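Local structure of putative branched-chain amino acid transport system substrate-binding protein (Rhodopseudomonas palustris, 3TX6) at residues 6-11 with 69-74; 109-114 with 312-317. The protein probably serves as the periplasmic solute-binding component of an ABC transporter, capturing lignin-derived aromatic acids such as p-coumarate and related compounds for uptake. All coordinates share one frame; numbering follows the deposited sequence. Where two conformers were deposited one is given.

Contact 1: residues 6-11 with 69-74; sequences NEITIG and KADVIM
D71 reaches across to T9 with its side chain and its backbone together. Its CB passes beside T9 O at 3.6 Å, and CG, set anti to the carbonyl carbon (chi1 -62°), directs the carboxylate back along the neighbouring chain. There OD2 accepts the amide of T9: the N to OD2 distance is 2.9 Å, the N-H...O angle is an almost straight 175°, and the lone pair used is the anti one. The same oxygen takes a hydrogen bond from a water that also donates to E7 O and accepts from T9 OG1, while OD1 is held by the backbone N of G308. In return D71 N donates to T9 O at 2.8 Å, and V72 N adds a weak bond to that carbonyl. Beyond this pairing the backbones run side by side, with G11 N bonded to V72 O at 3.0 Å and M74 N to G11 O at 2.7 Å. On the face carrying I10 and V72, CG2 of I10 lies 3.9 Å from the selenium of selenomethionine M74, and both side chains pack on helix 282-304. I73 points to the other face, against helix 54-67. Strands 8-14 and 72-75 are thus parallel neighbours, linked through helix 21-29, strands 37-38 and 41-49, the latter flanking 8-14 on its other edge, and helix 54-67, in the alpha/beta fold typical of periplasmic binding proteins.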
loop_
_atom_site.group_PDB
_atom_site.type_symbol
_atom_site.label_atom_id
_atom_site.label_comp_id
_atom_site.label_asym_id
_atom_site.label_seq_id
_atom_site.Cartn_x
_atom_site.Cartn_y
_atom_site.Cartn_z
ATOM N N ASN A 6 -2.699 2.468 31.226
ATOM C CA ASN A 6 -1.243 2.184 31.078
ATOM C C ASN A 6 -0.910 1.764 29.631
ATOM O O ASN A 6 0.104 2.184 29.082
ATOM C CB ASN A 6 -0.808 1.090 32.035
ATOM C CG ASN A 6 0.720 1.029 32.209
ATOM O OD1 ASN A 6 1.382 2.070 32.369
ATOM N ND2 ASN A 6 1.280 -0.171 32.151
ATOM N N GLU A 7 -1.756 0.920 29.056
ATOM C CA GLU A 7 -1.539 0.431 27.701
ATOM C C GLU A 7 -1.862 1.480 26.661
ATOM O O GLU A 7 -2.629 2.413 26.908
ATOM C CB GLU A 7 -2.366 -0.819 27.438
ATOM C CG GLU A 7 -3.860 -0.619 27.311
ATOM C CD GLU A 7 -4.602 -0.738 28.650
ATOM O OE1 GLU A 7 -3.989 -0.638 29.755
ATOM O OE2 GLU A 7 -5.832 -0.884 28.599
ATOM N N ILE A 8 -1.262 1.302 25.493
ATOM C CA ILE A 8 -1.617 2.044 24.308
ATOM C C ILE A 8 -2.415 1.063 23.458
ATOM O O ILE A 8 -1.986 -0.064 23.231
ATOM C CB ILE A 8 -0.366 2.540 23.628
ATOM C CG1 ILE A 8 0.393 3.504 24.620
ATOM C CG2 ILE A 8 -0.681 3.200 22.298
ATOM C CD1 ILE A 8 1.792 3.649 24.227
ATOM N N THR A 9 -3.605 1.474 23.050
ATOM C CA THR A 9 -4.582 0.578 22.428
ATOM C C THR A 9 -4.624 0.886 20.936
ATOM O O THR A 9 -4.911 2.007 20.535
ATOM C CB THR A 9 -5.971 0.740 23.082
ATOM O OG1 THR A 9 -5.829 0.516 24.500
ATOM C CG2 THR A 9 -7.017 -0.234 22.471
ATOM N N ILE A 10 -4.440 -0.143 20.127
ATOM C CA ILE A 10 -4.342 -0.008 18.678
ATOM C C ILE A 10 -5.302 -1.017 18.084
ATOM O O ILE A 10 -5.183 -2.210 18.317
ATOM C CB ILE A 10 -2.943 -0.331 18.195
ATOM C CG1 ILE A 10 -1.952 0.640 18.854
ATOM C CG2 ILE A 10 -2.820 -0.255 16.644
ATOM C CD1 ILE A 10 -0.565 0.117 18.958
ATOM N N GLY A 11 -6.254 -0.521 17.295
ATOM C CA GLY A 11 -7.129 -1.401 16.531
ATOM C C GLY A 11 -6.766 -1.448 15.077
ATOM O O GLY A 11 -6.513 -0.413 14.447
ATOM N N LYS A 69 -11.816 1.933 22.930
ATOM C CA LYS A 69 -11.306 3.242 23.234
ATOM C C LYS A 69 -9.882 3.400 22.664
ATOM O O LYS A 69 -8.987 3.905 23.318
ATOM C CB LYS A 69 -11.380 3.486 24.740
ATOM C CG LYS A 69 -12.814 3.459 25.303
ATOM C CD LYS A 69 -12.763 3.039 26.773
ATOM C CE LYS A 69 -14.089 2.546 27.346
ATOM N NZ LYS A 69 -14.808 3.567 28.158
ATOM N N ALA A 70 -9.693 2.981 21.422
ATOM C CA ALA A 70 -8.365 2.902 20.817
ATOM C C ALA A 70 -7.697 4.274 20.767
ATOM O O ALA A 70 -8.396 5.275 20.527
ATOM C CB ALA A 70 -8.454 2.340 19.392
ATOM N N ASP A 71 -6.410 4.335 20.953
ATOM C CA ASP A 71 -5.623 5.543 20.699
ATOM C C ASP A 71 -5.327 5.757 19.234
ATOM O O ASP A 71 -5.156 6.870 18.807
ATOM C CB ASP A 71 -4.337 5.407 21.489
ATOM C CG ASP A 71 -4.601 5.319 22.987
ATOM O OD1 ASP A 71 -5.146 6.251 23.568
ATOM O OD2 ASP A 71 -4.259 4.264 23.577
ATOM N N VAL A 72 -5.165 4.651 18.500
ATOM C CA VAL A 72 -4.842 4.661 17.058
ATOM C C VAL A 72 -5.606 3.539 16.388
ATOM O O VAL A 72 -5.747 2.451 16.985
ATOM C CB VAL A 72 -3.310 4.427 16.823
ATOM C CG1 VAL A 72 -2.926 4.473 15.358
ATOM C CG2 VAL A 72 -2.493 5.455 17.617
ATOM N N ILE A 73 -6.054 3.779 15.156
ATOM C CA ILE A 73 -6.647 2.734 14.334
ATOM C C ILE A 73 -5.894 2.621 13.019
ATOM O O ILE A 73 -5.326 3.602 12.521
ATOM C CB ILE A 73 -8.174 2.904 14.179
ATOM C CG1 ILE A 73 -8.573 4.098 13.410
ATOM C CG2 ILE A 73 -8.840 2.853 15.527
ATOM C CD1 ILE A 73 -10.088 4.173 13.159
HETATM N N MSE A 74 -5.840 1.401 12.497
HETATM C CA MSE A 74 -5.096 1.104 11.285
HETATM C C MSE A 74 -5.955 0.272 10.352
HETATM O O MSE A 74 -6.791 -0.510 10.764
HETATM C CB MSE A 74 -3.841 0.266 11.575
HETATM C CG MSE A 74 -2.966 0.868 12.655
HETATM SE SE MSE A 74 -1.385 -0.208 12.992
HETATM C CE MSE A 74 -1.308 -1.085 11.272
HETATM O O HOH W 1 -5.482 3.096 25.664
#

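Contact 2: residues 109-114 with 312-317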
loop_
_atom_site.group_PDB
_atom_site.type_symbol
_atom_site.label_atom_id
_atom_site.label_comp_id
_atom_site.label_asym_id
_atom_site.label_seq_id
_atom_site.Cartn_x
_atom_site.Cartn_y
_atom_site.Cartn_z
ATOM N N ALA A 109 -8.351 14.373 5.893
ATOM C CA ALA A 109 -6.935 14.677 6.138
ATOM C C ALA A 109 -6.588 14.918 7.583
ATOM O O ALA A 109 -5.446 14.694 7.971
ATOM C CB ALA A 109 -6.446 15.870 5.322
ATOM N N LYS A 110 -7.520 15.405 8.389
ATOM C CA LYS A 110 -7.134 15.774 9.743
ATOM C C LYS A 110 -6.638 14.575 10.536
ATOM O O LYS A 110 -5.632 14.674 11.179
ATOM C CB LYS A 110 -8.278 16.443 10.478
ATOM C CG LYS A 110 -7.858 16.949 11.850
ATOM C CD LYS A 110 -8.887 17.851 12.499
ATOM C CE LYS A 110 -8.484 18.199 13.942
ATOM N NZ LYS A 110 -9.344 19.171 14.685
ATOM N N TRP A 111 -7.353 13.448 10.470
ATOM C CA TRP A 111 -7.033 12.286 11.320
ATOM C C TRP A 111 -6.387 11.126 10.610
ATOM O O TRP A 111 -5.945 10.221 11.281
ATOM C CB TRP A 111 -8.249 11.848 12.107
ATOM C CG TRP A 111 -8.662 12.881 13.098
ATOM C CD1 TRP A 111 -9.652 13.842 12.952
ATOM C CD2 TRP A 111 -8.075 13.103 14.401
ATOM N NE1 TRP A 111 -9.710 14.607 14.086
ATOM C CE2 TRP A 111 -8.754 14.240 14.972
ATOM C CE3 TRP A 111 -7.049 12.501 15.111
ATOM C CZ2 TRP A 111 -8.446 14.719 16.244
ATOM C CZ3 TRP A 111 -6.742 12.985 16.397
ATOM C CH2 TRP A 111 -7.420 14.093 16.936
ATOM N N SER A 112 -6.280 11.157 9.265
ATOM C CA SER A 112 -5.702 10.045 8.503
ATOM C C SER A 112 -4.375 10.413 7.856
ATOM O O SER A 112 -4.228 11.476 7.285
ATOM C CB SER A 112 -6.641 9.570 7.378
ATOM O OG SER A 112 -7.859 9.039 7.894
ATOM N N VAL A 113 -3.440 9.474 7.973
ATOM C CA VAL A 113 -2.245 9.427 7.155
ATOM C C VAL A 113 -2.218 8.060 6.455
ATOM O O VAL A 113 -2.949 7.152 6.837
ATOM C CB VAL A 113 -0.961 9.616 7.978
ATOM C CG1 VAL A 113 -0.918 11.022 8.585
ATOM C CG2 VAL A 113 -0.758 8.545 9.048
ATOM N N ALA A 114 -1.333 7.914 5.476
ATOM C CA ALA A 114 -1.223 6.657 4.712
ATOM C C ALA A 114 0.202 6.112 4.668
ATOM O O ALA A 114 1.131 6.853 4.430
ATOM C CB ALA A 114 -1.773 6.826 3.321
ATOM N N PHE A 312 -4.279 12.514 24.365
ATOM C CA PHE A 312 -3.275 11.624 23.765
ATOM C C PHE A 312 -3.472 11.463 22.262
ATOM O O PHE A 312 -2.526 11.565 21.485
ATOM C CB PHE A 312 -3.308 10.293 24.455
ATOM C CG PHE A 312 -2.152 9.379 24.131
ATOM C CD1 PHE A 312 -0.858 9.610 24.589
ATOM C CD2 PHE A 312 -2.374 8.252 23.357
ATOM C CE1 PHE A 312 0.155 8.723 24.245
ATOM C CE2 PHE A 312 -1.391 7.367 23.074
ATOM C CZ PHE A 312 -0.136 7.595 23.526
ATOM N N ARG A 313 -4.715 11.277 21.853
ATOM C CA ARG A 313 -5.033 11.194 20.440
ATOM C C ARG A 313 -4.633 12.484 19.712
ATOM O O ARG A 313 -4.031 12.439 18.625
ATOM C CB ARG A 313 -6.513 10.847 20.258
ATOM C CG ARG A 313 -6.856 9.450 20.776
ATOM C CD ARG A 313 -8.257 9.007 20.371
ATOM N NE ARG A 313 -9.322 9.768 21.022
ATOM C CZ ARG A 313 -9.849 9.451 22.203
ATOM N NH1 ARG A 313 -9.433 8.390 22.832
ATOM N NH2 ARG A 313 -10.820 10.170 22.729
ATOM N N GLU A 314 -4.924 13.626 20.325
ATOM C CA GLU A 314 -4.541 14.896 19.757
ATOM C C GLU A 314 -3.014 15.039 19.691
ATOM O O GLU A 314 -2.483 15.528 18.711
ATOM C CB GLU A 314 -5.192 16.031 20.556
ATOM C CG GLU A 314 -4.776 17.418 20.133
ATOM C CD GLU A 314 -5.328 17.844 18.787
ATOM O OE1 GLU A 314 -6.110 17.113 18.156
ATOM O OE2 GLU A 314 -5.005 18.979 18.380
ATOM N N ALA A 315 -2.311 14.609 20.725
ATOM C CA ALA A 315 -0.841 14.725 20.763
ATOM C C ALA A 315 -0.216 13.802 19.705
ATOM O O ALA A 315 0.796 14.166 19.104
ATOM C CB ALA A 315 -0.282 14.424 22.150
ATOM N N ILE A 316 -0.820 12.636 19.467
ATOM C CA ILE A 316 -0.371 11.796 18.367
ATOM C C ILE A 316 -0.546 12.520 17.034
ATOM O O ILE A 316 0.358 12.526 16.188
ATOM C CB ILE A 316 -1.066 10.426 18.363
ATOM C CG1 ILE A 316 -0.608 9.643 19.598
ATOM C CG2 ILE A 316 -0.803 9.670 17.055
ATOM C CD1 ILE A 316 -1.311 8.324 19.801
ATOM N N ARG A 317 -1.740 13.071 16.827
ATOM C CA ARG A 317 -2.020 13.844 15.598
ATOM C C ARG A 317 -0.951 14.910 15.354
ATOM O O ARG A 317 -0.421 15.039 14.251
ATOM C CB ARG A 317 -3.377 14.502 15.652
ATOM C CG ARG A 317 -3.816 15.150 14.340
ATOM C CD ARG A 317 -5.194 15.839 14.443
ATOM N NE ARG A 317 -5.207 17.055 15.260
ATOM C CZ ARG A 317 -4.887 18.274 14.813
ATOM N NH1 ARG A 317 -4.459 18.451 13.573
ATOM N NH2 ARG A 317 -4.939 19.324 15.616
HETATM O O HOH W 2 -3.804 16.659 11.383
HETATM O O HOH W 3 -8.335 18.699 17.174
#
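R317 lies across W111, and most of the contact is apolar. Its CD sits 3.6 Å from the centroid of the six-membered ring, only 4° off the normal, a CH-pi contact over the face, while CB packs against CZ3. The guanidinium continues past the ring, its plane turned 66° from the indole, and any cation-pi attraction is long and at most weak. At the ring's edge, R313 O approaches CZ3 to 3.6 Å. K110 covers one face of the guanidinium: its chain, extended beyond CG, brings CE over the centre, 3.7 Å from R317 CZ.

The contact joins the turn leading into strand 112-114, an outermost strand of its lobe's sheet in this periplasmic-binding-protein fold, to one side of helix 310-322.

Among the charged groups, E314 and R317, one turn apart on that helix, form a side-on salt bridge. The NE of R317 meets OE1 of E314 at 3.0 Å from above the carboxylate plane, and NH2 meets OE2 at 2.8 Å. The bend at chi3 (70°) turns the R317 head toward this partner, and the two bonds fix its rotation. Were R317 replaced by alanine, the ring would probably lose the methylene packed on that face, and the E314 carboxylate would be left without its guanidinium mate.

Water carries the polar link across. One molecule donates to K110 O and accepts from R317 NH1; another accepts from K110 NZ at 2.7 Å and donates to E314 OE1, bringing lysine and glutamate together indirectly.

Contacts 1 and 2 lie in the same lobe, their centres about 12 Å apart, and both reach the same sheet: contact 1 pairs two of its inner strands, whereas contact 2 ties helix 310-322 to the approach to an outermost strand. That helix also packs directly on contact 1. The ring of F312 brings CD2 to 3.4 Å from D71 OD1, R313 lays CG 3.7 Å from D71 O, and I316 CD1 touches V72 CG2 at 3.8 Å. Residues 69-74 and 109-114 therefore share one helix as a neighbour. Towards the pocket, the M74 side chain is still about 12 Å from the bound 3-(4-hydroxy-phenyl)pyruvic acid, so contact 1 does not touch the ligand.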